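Peptidase, M20/M25/M40 family (Staphylococcus aureus, PDB 4EWT) probably hydrolyses amide bonds of N-acylated amino acids, as a manganese-binding amidohydrolase of the M20 metallopeptidase family. Local coordinates at residues Thr183-Phe188 and Asp258-Thr263; Leu262-Lys267 and Tyr297-Asn302; Ala351-Gly356 and Lys365-Glu370. One frame throughout, in Å; residues are numbered along the deposited sequence.

Contact 1 of 3, residues Thr183-Phe188 and Asp258-Thr263; sequences TGRAFF and DVRGLT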
# COMPACT_ATOMS: atom_id res chain seq x y z
N THR A 183 17.85 0.77 23.53
CA THR A 183 16.59 0.19 23.12
C THR A 183 16.53 -1.28 23.50
O THR A 183 17.55 -1.95 23.56
CB THR A 183 16.37 0.28 21.58
OG1 THR A 183 17.41 -0.43 20.90
CG2 THR A 183 16.38 1.71 21.12
N GLY A 184 15.33 -1.77 23.76
CA GLY A 184 15.09 -3.20 23.87
C GLY A 184 14.77 -3.76 22.50
O GLY A 184 14.54 -3.02 21.55
N ARG A 185 14.71 -5.08 22.42
CA ARG A 185 14.67 -5.74 21.14
C ARG A 185 13.70 -6.91 21.18
O ARG A 185 13.61 -7.63 22.20
CB ARG A 185 16.07 -6.22 20.77
CG ARG A 185 16.19 -6.88 19.41
CD ARG A 185 17.66 -6.99 19.03
NE ARG A 185 18.36 -7.87 19.94
CZ ARG A 185 19.69 -7.96 20.06
NH1 ARG A 185 20.48 -7.21 19.30
NH2 ARG A 185 20.21 -8.79 20.94
N ALA A 186 12.96 -7.09 20.08
CA ALA A 186 12.18 -8.32 19.88
C ALA A 186 12.39 -8.82 18.46
O ALA A 186 12.81 -8.07 17.60
CB ALA A 186 10.71 -8.08 20.19
N PHE A 187 12.09 -10.10 18.24
CA PHE A 187 12.19 -10.74 16.94
C PHE A 187 10.89 -11.47 16.61
O PHE A 187 10.26 -12.05 17.49
CB PHE A 187 13.32 -11.78 16.93
CG PHE A 187 14.66 -11.19 17.19
CD1 PHE A 187 15.25 -10.32 16.26
CD2 PHE A 187 15.35 -11.49 18.36
CE1 PHE A 187 16.50 -9.77 16.49
CE2 PHE A 187 16.62 -10.94 18.61
CZ PHE A 187 17.19 -10.09 17.68
N PHE A 188 10.51 -11.47 15.34
CA PHE A 188 9.35 -12.23 14.92
C PHE A 188 9.54 -12.93 13.58
O PHE A 188 10.29 -12.47 12.71
CB PHE A 188 8.08 -11.35 14.91
CG PHE A 188 8.13 -10.19 13.94
CD1 PHE A 188 7.53 -10.29 12.70
CD2 PHE A 188 8.75 -8.99 14.30
CE1 PHE A 188 7.55 -9.21 11.79
CE2 PHE A 188 8.78 -7.89 13.41
CZ PHE A 188 8.19 -8.00 12.16
N ASP A 258 12.64 -7.62 12.93
CA ASP A 258 13.06 -7.25 14.26
C ASP A 258 12.58 -5.86 14.64
O ASP A 258 12.26 -5.03 13.79
CB ASP A 258 14.56 -7.45 14.48
CG ASP A 258 15.38 -6.27 14.06
OD1 ASP A 258 15.45 -6.01 12.84
OD2 ASP A 258 15.95 -5.59 14.96
N VAL A 259 12.54 -5.67 15.94
CA VAL A 259 11.80 -4.62 16.59
C VAL A 259 12.72 -4.03 17.64
O VAL A 259 13.40 -4.76 18.37
CB VAL A 259 10.54 -5.21 17.28
CG1 VAL A 259 10.02 -4.30 18.37
CG2 VAL A 259 9.43 -5.54 16.23
N ARG A 260 12.77 -2.70 17.69
CA ARG A 260 13.42 -2.00 18.78
C ARG A 260 12.43 -1.02 19.38
O ARG A 260 11.69 -0.35 18.66
CB ARG A 260 14.63 -1.19 18.33
CG ARG A 260 15.54 -1.85 17.34
CD ARG A 260 16.62 -2.69 17.96
NE ARG A 260 17.21 -3.48 16.89
CZ ARG A 260 18.39 -4.08 16.92
NH1 ARG A 260 19.17 -3.98 17.99
NH2 ARG A 260 18.79 -4.76 15.86
N GLY A 261 12.46 -0.92 20.71
CA GLY A 261 11.69 0.11 21.42
C GLY A 261 12.58 0.62 22.54
O GLY A 261 13.19 -0.17 23.25
N LEU A 262 12.64 1.94 22.70
CA LEU A 262 13.50 2.52 23.73
C LEU A 262 12.92 2.33 25.15
O LEU A 262 13.67 2.32 26.13
CB LEU A 262 13.79 4.00 23.42
CG LEU A 262 14.63 4.80 24.43
CD1 LEU A 262 16.04 4.21 24.56
CD2 LEU A 262 14.67 6.29 24.04
N THR A 263 11.61 2.17 25.27
CA THR A 263 11.02 1.83 26.57
C THR A 263 10.29 0.49 26.46
O THR A 263 10.00 0.04 25.35
CB THR A 263 10.06 2.92 27.07
OG1 THR A 263 8.84 2.86 26.33
CG2 THR A 263 10.67 4.33 26.94

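Contact 2 of 3, residues Leu262-Lys267 and Tyr297-Asn302; sequences LTDATK and YPALYN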
# COMPACT_ATOMS: atom_id res chain seq x y z
N LEU A 262 12.64 1.94 22.70
CA LEU A 262 13.50 2.52 23.73
C LEU A 262 12.92 2.33 25.15
O LEU A 262 13.67 2.32 26.13
CB LEU A 262 13.79 4.00 23.42
CG LEU A 262 14.63 4.80 24.43
CD1 LEU A 262 16.04 4.21 24.56
CD2 LEU A 262 14.67 6.29 24.04
N THR A 263 11.61 2.17 25.27
CA THR A 263 11.02 1.83 26.57
C THR A 263 10.29 0.49 26.46
O THR A 263 10.00 0.04 25.35
CB THR A 263 10.06 2.92 27.07
OG1 THR A 263 8.84 2.86 26.33
CG2 THR A 263 10.67 4.33 26.94
N ASP A 264 10.00 -0.13 27.60
CA ASP A 264 9.15 -1.32 27.65
C ASP A 264 7.74 -1.07 27.12
O ASP A 264 7.17 -1.93 26.46
CB ASP A 264 9.03 -1.84 29.08
CG ASP A 264 10.36 -2.24 29.67
OD1 ASP A 264 11.33 -2.51 28.90
OD2 ASP A 264 10.43 -2.28 30.92
N ALA A 265 7.16 0.09 27.44
CA ALA A 265 5.82 0.43 26.94
C ALA A 265 5.81 0.49 25.40
O ALA A 265 4.89 -0.01 24.76
CB ALA A 265 5.33 1.73 27.53
N THR A 266 6.86 1.08 24.81
CA THR A 266 7.01 1.14 23.35
C THR A 266 7.12 -0.27 22.75
O THR A 266 6.48 -0.56 21.74
CB THR A 266 8.21 2.01 22.95
OG1 THR A 266 7.99 3.34 23.42
CG2 THR A 266 8.38 2.06 21.38
N LYS A 267 7.91 -1.14 23.37
CA LYS A 267 7.98 -2.53 22.90
C LYS A 267 6.62 -3.22 22.96
O LYS A 267 6.28 -3.97 22.04
CB LYS A 267 9.02 -3.33 23.68
CG LYS A 267 10.46 -3.11 23.19
CD LYS A 267 11.48 -3.83 24.08
CE LYS A 267 11.44 -5.33 23.79
NZ LYS A 267 12.19 -6.11 24.81
N TYR A 297 16.29 -8.77 24.45
CA TYR A 297 16.82 -7.88 25.48
C TYR A 297 15.81 -6.78 25.83
O TYR A 297 15.17 -6.22 24.94
CB TYR A 297 18.18 -7.26 25.09
CG TYR A 297 19.31 -8.24 24.79
CD1 TYR A 297 19.20 -9.61 25.07
CD2 TYR A 297 20.51 -7.79 24.24
CE1 TYR A 297 20.24 -10.50 24.80
CE2 TYR A 297 21.56 -8.67 23.95
CZ TYR A 297 21.42 -10.02 24.23
OH TYR A 297 22.46 -10.90 23.95
N PRO A 298 15.63 -6.48 27.13
CA PRO A 298 14.81 -5.32 27.48
C PRO A 298 15.56 -4.02 27.20
O PRO A 298 16.79 -4.04 27.02
CB PRO A 298 14.57 -5.50 29.00
CG PRO A 298 15.70 -6.36 29.48
CD PRO A 298 16.04 -7.27 28.32
N ALA A 299 14.84 -2.90 27.14
CA ALA A 299 15.46 -1.58 27.10
C ALA A 299 16.33 -1.35 28.34
O ALA A 299 16.00 -1.81 29.44
CB ALA A 299 14.41 -0.50 26.99
N LEU A 300 17.44 -0.65 28.17
CA LEU A 300 18.36 -0.42 29.28
C LEU A 300 17.91 0.81 30.04
O LEU A 300 17.90 1.93 29.51
CB LEU A 300 19.78 -0.25 28.77
CG LEU A 300 20.92 -0.60 29.72
CD1 LEU A 300 22.20 -0.55 28.91
CD2 LEU A 300 20.99 0.32 30.91
N TYR A 301 17.51 0.59 31.29
CA TYR A 301 17.01 1.66 32.13
C TYR A 301 18.07 2.07 33.16
O TYR A 301 18.40 1.30 34.06
CB TYR A 301 15.72 1.21 32.84
CG TYR A 301 15.07 2.32 33.61
CD1 TYR A 301 14.40 3.35 32.94
CD2 TYR A 301 15.13 2.36 35.01
CE1 TYR A 301 13.80 4.38 33.64
CE2 TYR A 301 14.53 3.40 35.71
CZ TYR A 301 13.87 4.41 35.01
OH TYR A 301 13.27 5.45 35.68
N ASN A 302 18.63 3.26 32.99
CA ASN A 302 19.55 3.79 33.98
C ASN A 302 18.76 4.36 35.14
O ASN A 302 18.04 5.35 34.99
CB ASN A 302 20.46 4.85 33.37
CG ASN A 302 21.69 4.25 32.71
OD1 ASN A 302 21.97 3.06 32.85
ND2 ASN A 302 22.42 5.07 31.98

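Contact 3 of 3, residues Ala351-Gly356 and Lys365-Glu370; sequences AAVENG and KFNISE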
# COMPACT_ATOMS: atom_id res chain seq x y z
N ALA A 351 35.64 7.24 22.83
CA ALA A 351 36.72 6.42 22.29
C ALA A 351 37.00 6.66 20.80
O ALA A 351 37.66 5.85 20.15
CB ALA A 351 36.41 4.95 22.54
N ALA A 352 36.50 7.77 20.26
CA ALA A 352 36.74 8.13 18.85
C ALA A 352 38.22 8.39 18.58
O ALA A 352 38.86 9.16 19.31
CB ALA A 352 35.89 9.33 18.44
N VAL A 353 38.75 7.75 17.55
CA VAL A 353 40.16 7.89 17.17
C VAL A 353 40.50 9.34 16.81
O VAL A 353 39.65 10.07 16.29
CB VAL A 353 40.55 6.94 16.00
CG1 VAL A 353 40.59 5.49 16.48
CG2 VAL A 353 39.58 7.08 14.82
N GLU A 354 41.72 9.76 17.12
CA GLU A 354 42.16 11.15 16.93
C GLU A 354 42.28 11.49 15.45
O GLU A 354 41.70 12.47 14.98
CB GLU A 354 43.49 11.43 17.65
CG GLU A 354 43.74 10.62 18.92
CD GLU A 354 42.82 10.96 20.09
OE1 GLU A 354 43.07 10.46 21.20
OE2 GLU A 354 41.84 11.72 19.90
N ASN A 355 42.88 10.58 14.71
CA ASN A 355 43.15 10.76 13.30
C ASN A 355 42.61 9.61 12.50
O ASN A 355 42.45 8.53 12.99
CB ASN A 355 44.66 10.85 13.06
CG ASN A 355 45.25 12.18 13.53
OD1 ASN A 355 45.24 13.17 12.80
ND2 ASN A 355 45.77 12.20 14.75
N GLY A 356 42.36 9.83 11.24
CA GLY A 356 41.73 8.79 10.42
C GLY A 356 40.22 8.72 10.53
O GLY A 356 39.60 9.45 11.30
N LYS A 365 36.25 -2.22 10.25
CA LYS A 365 37.31 -1.23 10.46
C LYS A 365 37.24 -0.54 11.83
O LYS A 365 38.03 0.37 12.11
CB LYS A 365 37.35 -0.20 9.31
CG LYS A 365 36.44 1.01 9.50
CD LYS A 365 37.08 2.28 8.95
CE LYS A 365 36.76 2.48 7.49
NZ LYS A 365 37.34 3.76 7.00
N PHE A 366 36.31 -0.99 12.67
CA PHE A 366 36.12 -0.48 14.04
C PHE A 366 37.45 -0.27 14.77
O PHE A 366 38.29 -1.18 14.81
CB PHE A 366 35.23 -1.45 14.83
CG PHE A 366 35.10 -1.12 16.29
CD1 PHE A 366 34.14 -0.21 16.73
CD2 PHE A 366 35.92 -1.74 17.24
CE1 PHE A 366 34.00 0.09 18.09
CE2 PHE A 366 35.79 -1.44 18.59
CZ PHE A 366 34.83 -0.53 19.01
N ASN A 367 37.63 0.92 15.33
CA ASN A 367 38.82 1.24 16.13
C ASN A 367 38.54 2.33 17.16
O ASN A 367 37.71 3.22 16.93
CB ASN A 367 40.00 1.66 15.24
CG ASN A 367 41.36 1.44 15.91
OD1 ASN A 367 41.48 1.31 17.13
ND2 ASN A 367 42.41 1.40 15.09
N ILE A 368 39.23 2.24 18.29
CA ILE A 368 39.06 3.18 19.39
C ILE A 368 40.39 3.86 19.77
O ILE A 368 41.47 3.30 19.54
CB ILE A 368 38.46 2.47 20.63
CG1 ILE A 368 39.32 1.27 21.05
CG2 ILE A 368 37.01 2.05 20.36
CD1 ILE A 368 38.79 0.45 22.22
N SER A 369 40.31 5.04 20.34
CA SER A 369 41.42 5.63 20.98
C SER A 369 41.71 4.85 22.24
O SER A 369 40.84 4.64 23.05
CB SER A 369 41.09 7.04 21.34
OG SER A 369 41.80 7.35 22.49
N GLU A 370 42.96 4.44 22.41
CA GLU A 370 43.34 3.55 23.51
C GLU A 370 43.44 4.27 24.86
O GLU A 370 43.66 3.62 25.89
CB GLU A 370 44.63 2.79 23.19
CG GLU A 370 44.39 1.58 22.28
CD GLU A 370 45.66 0.79 21.99
OE1 GLU A 370 46.67 1.40 21.60
OE2 GLU A 370 45.63 -0.45 22.14
O HOH W 1 36.66 5.84 16.26

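Contact 1 of 3, residues Thr183-Phe188 and Asp258-Thr263
Arg185 and Arg260 run alongside each other from adjacent antiparallel strands of the sheet in the smaller lid domain of this M20 fold. Gly184 with Gly261 and Ala186 with Val259 are hydrogen-bonded pairs, two N-H...O bonds each; between them Arg185 and Arg260 form a non-hydrogen-bonded pair. The Arg260 side chain begins with CB 3.7 Å from Gly184 O. It bends at CG (chi2 -88°), which brings CD to 3.8 Å from Thr183 OG1, a hydroxyl hydrogen-bonded to Pro330 O. NE and NH2 each make a weak hydrogen bond to Asp258 OD2, two residues back on the same strand, giving a salt bridge that should offset the nearby arginine charge; NH2 has another weak hydrogen bond to Asn247 of a second subunit. One face of the guanidinium is covered by Arg185 CD, 3.5 Å from Arg260 NH1. The Arg185 guanidinium is turned 71° from it, and its NE forms a salt bridge with Asp296. Phe246 of the second subunit meets Phe187 edge-to-face, consistent with the dimerising role of this domain in relatives. On the other side, where helix 264-285 packs, Ala186 CB lies 4.1 Å from Val259 CB. One residue further along, Val259 CG2 sits at the edge of the Phe188 ring, 3.7 Å from its CE2.

Contact 2 of 3, residues Leu262-Lys267 and Tyr297-Asn302
Lys267 reaches the flat carbonyl group of Tyr297 from above: its NZ hydrogen-bonds Tyr297 O at 3.0 Å, 44° out of the carbonyl plane. The aromatic ring of Tyr297 takes no part in this bond; it makes a cation-pi contact with Arg185 and hydrogen-bonds Glu138 O through OH. The carboxylate of Asp264 approaches with OD1, which stands 3.9 Å from Ala299 N, while Pro298 lies further off. Ala299 presents its methyl to the turn just ahead of the helix, and CB comes to 3.0 Å from Leu262 O, a tight contact between a methyl and a carbonyl oxygen. Lys267 runs nearly straight until a bend at chi3 (74°) swings CE and NZ over to Tyr297. There the ammonium also forms a salt bridge with Asp295, so charge and backbone oxygen together fix the tip of this buried side chain. Thr263 occupies the N-cap position, and Lys267 N bonds back to Thr263 O at 3.1 Å to close the first helical turn. Asp264 stands in that turn, where the helix end would probably favour its negative charge. The contact thus sets the start of helix 264-285 against the linker from the lid domain back to the catalytic domain. Tyr180 of strand 179-193 touches Thr263, Asp264 and Ala299, Pro298 packs on helix 335-341, and strand 300-302 runs antiparallel to strand 179-193.

Contact 3 of 3, residues Ala351-Gly356 and Lys365-Glu370
The backbones of Ala351-Glu354 and Asn367-Ser369 run nearly at right angles to each other, joined where Ser369 N donates to Ala351 O at 2.8 Å, with the donor 42° out of the carbonyl plane. The same oxygen takes a CA-H...O contact from Ile368, at 3.1 Å from its CA. Beside this junction Ala351 CB lies against Ile368 CG2 at 3.7 Å. With CG1 anti to its carbonyl carbon (chi1 -71°), Val353 lays that methyl along the other backbone, 3.7 Å from Asn367 O. A water completes the crossing, accepting from Val353 N and donating to Asn367 O. Both segments belong to the long connection between strand 344-350 and helix 372-386 of the catalytic domain, which also carries His362, a ligand of one manganese ion. Ser369 marks its far end: OG bonds Lys371 N in an ST turn leading into the helix, while CB touches Ala352 O at 3.7 Å. Glu354, bent at chi2, brings OE1 to 3.6 Å from Ser369 OG and makes a long, weak ion pair with Lys371. Asn367 folds back on its own chain, its OD1 accepting a weak bond from Ile368 N at 2.7 Å.

Overall arrangement
From the N terminus, the catalytic domain comes first, and the chain then enters the lid along strand 179-193. Contact 1 closes a loop of helix 208-226 and strand 233-242 by pairing that strand with strand 248-261. Contact 2 begins where contact 1 ends, sharing Leu262 and Thr263, and closes a second loop over helix 264-285 and strand 288-295. The two also touch directly, Arg185 N lying 2.8 Å from Tyr297 O in a probable hydrogen bond. Contact 3 follows in series, neither nested nor crossed, closing a short loop back in the catalytic domain; its nearest atoms are about 15 Å from contact 1 and 16 Å from contact 2.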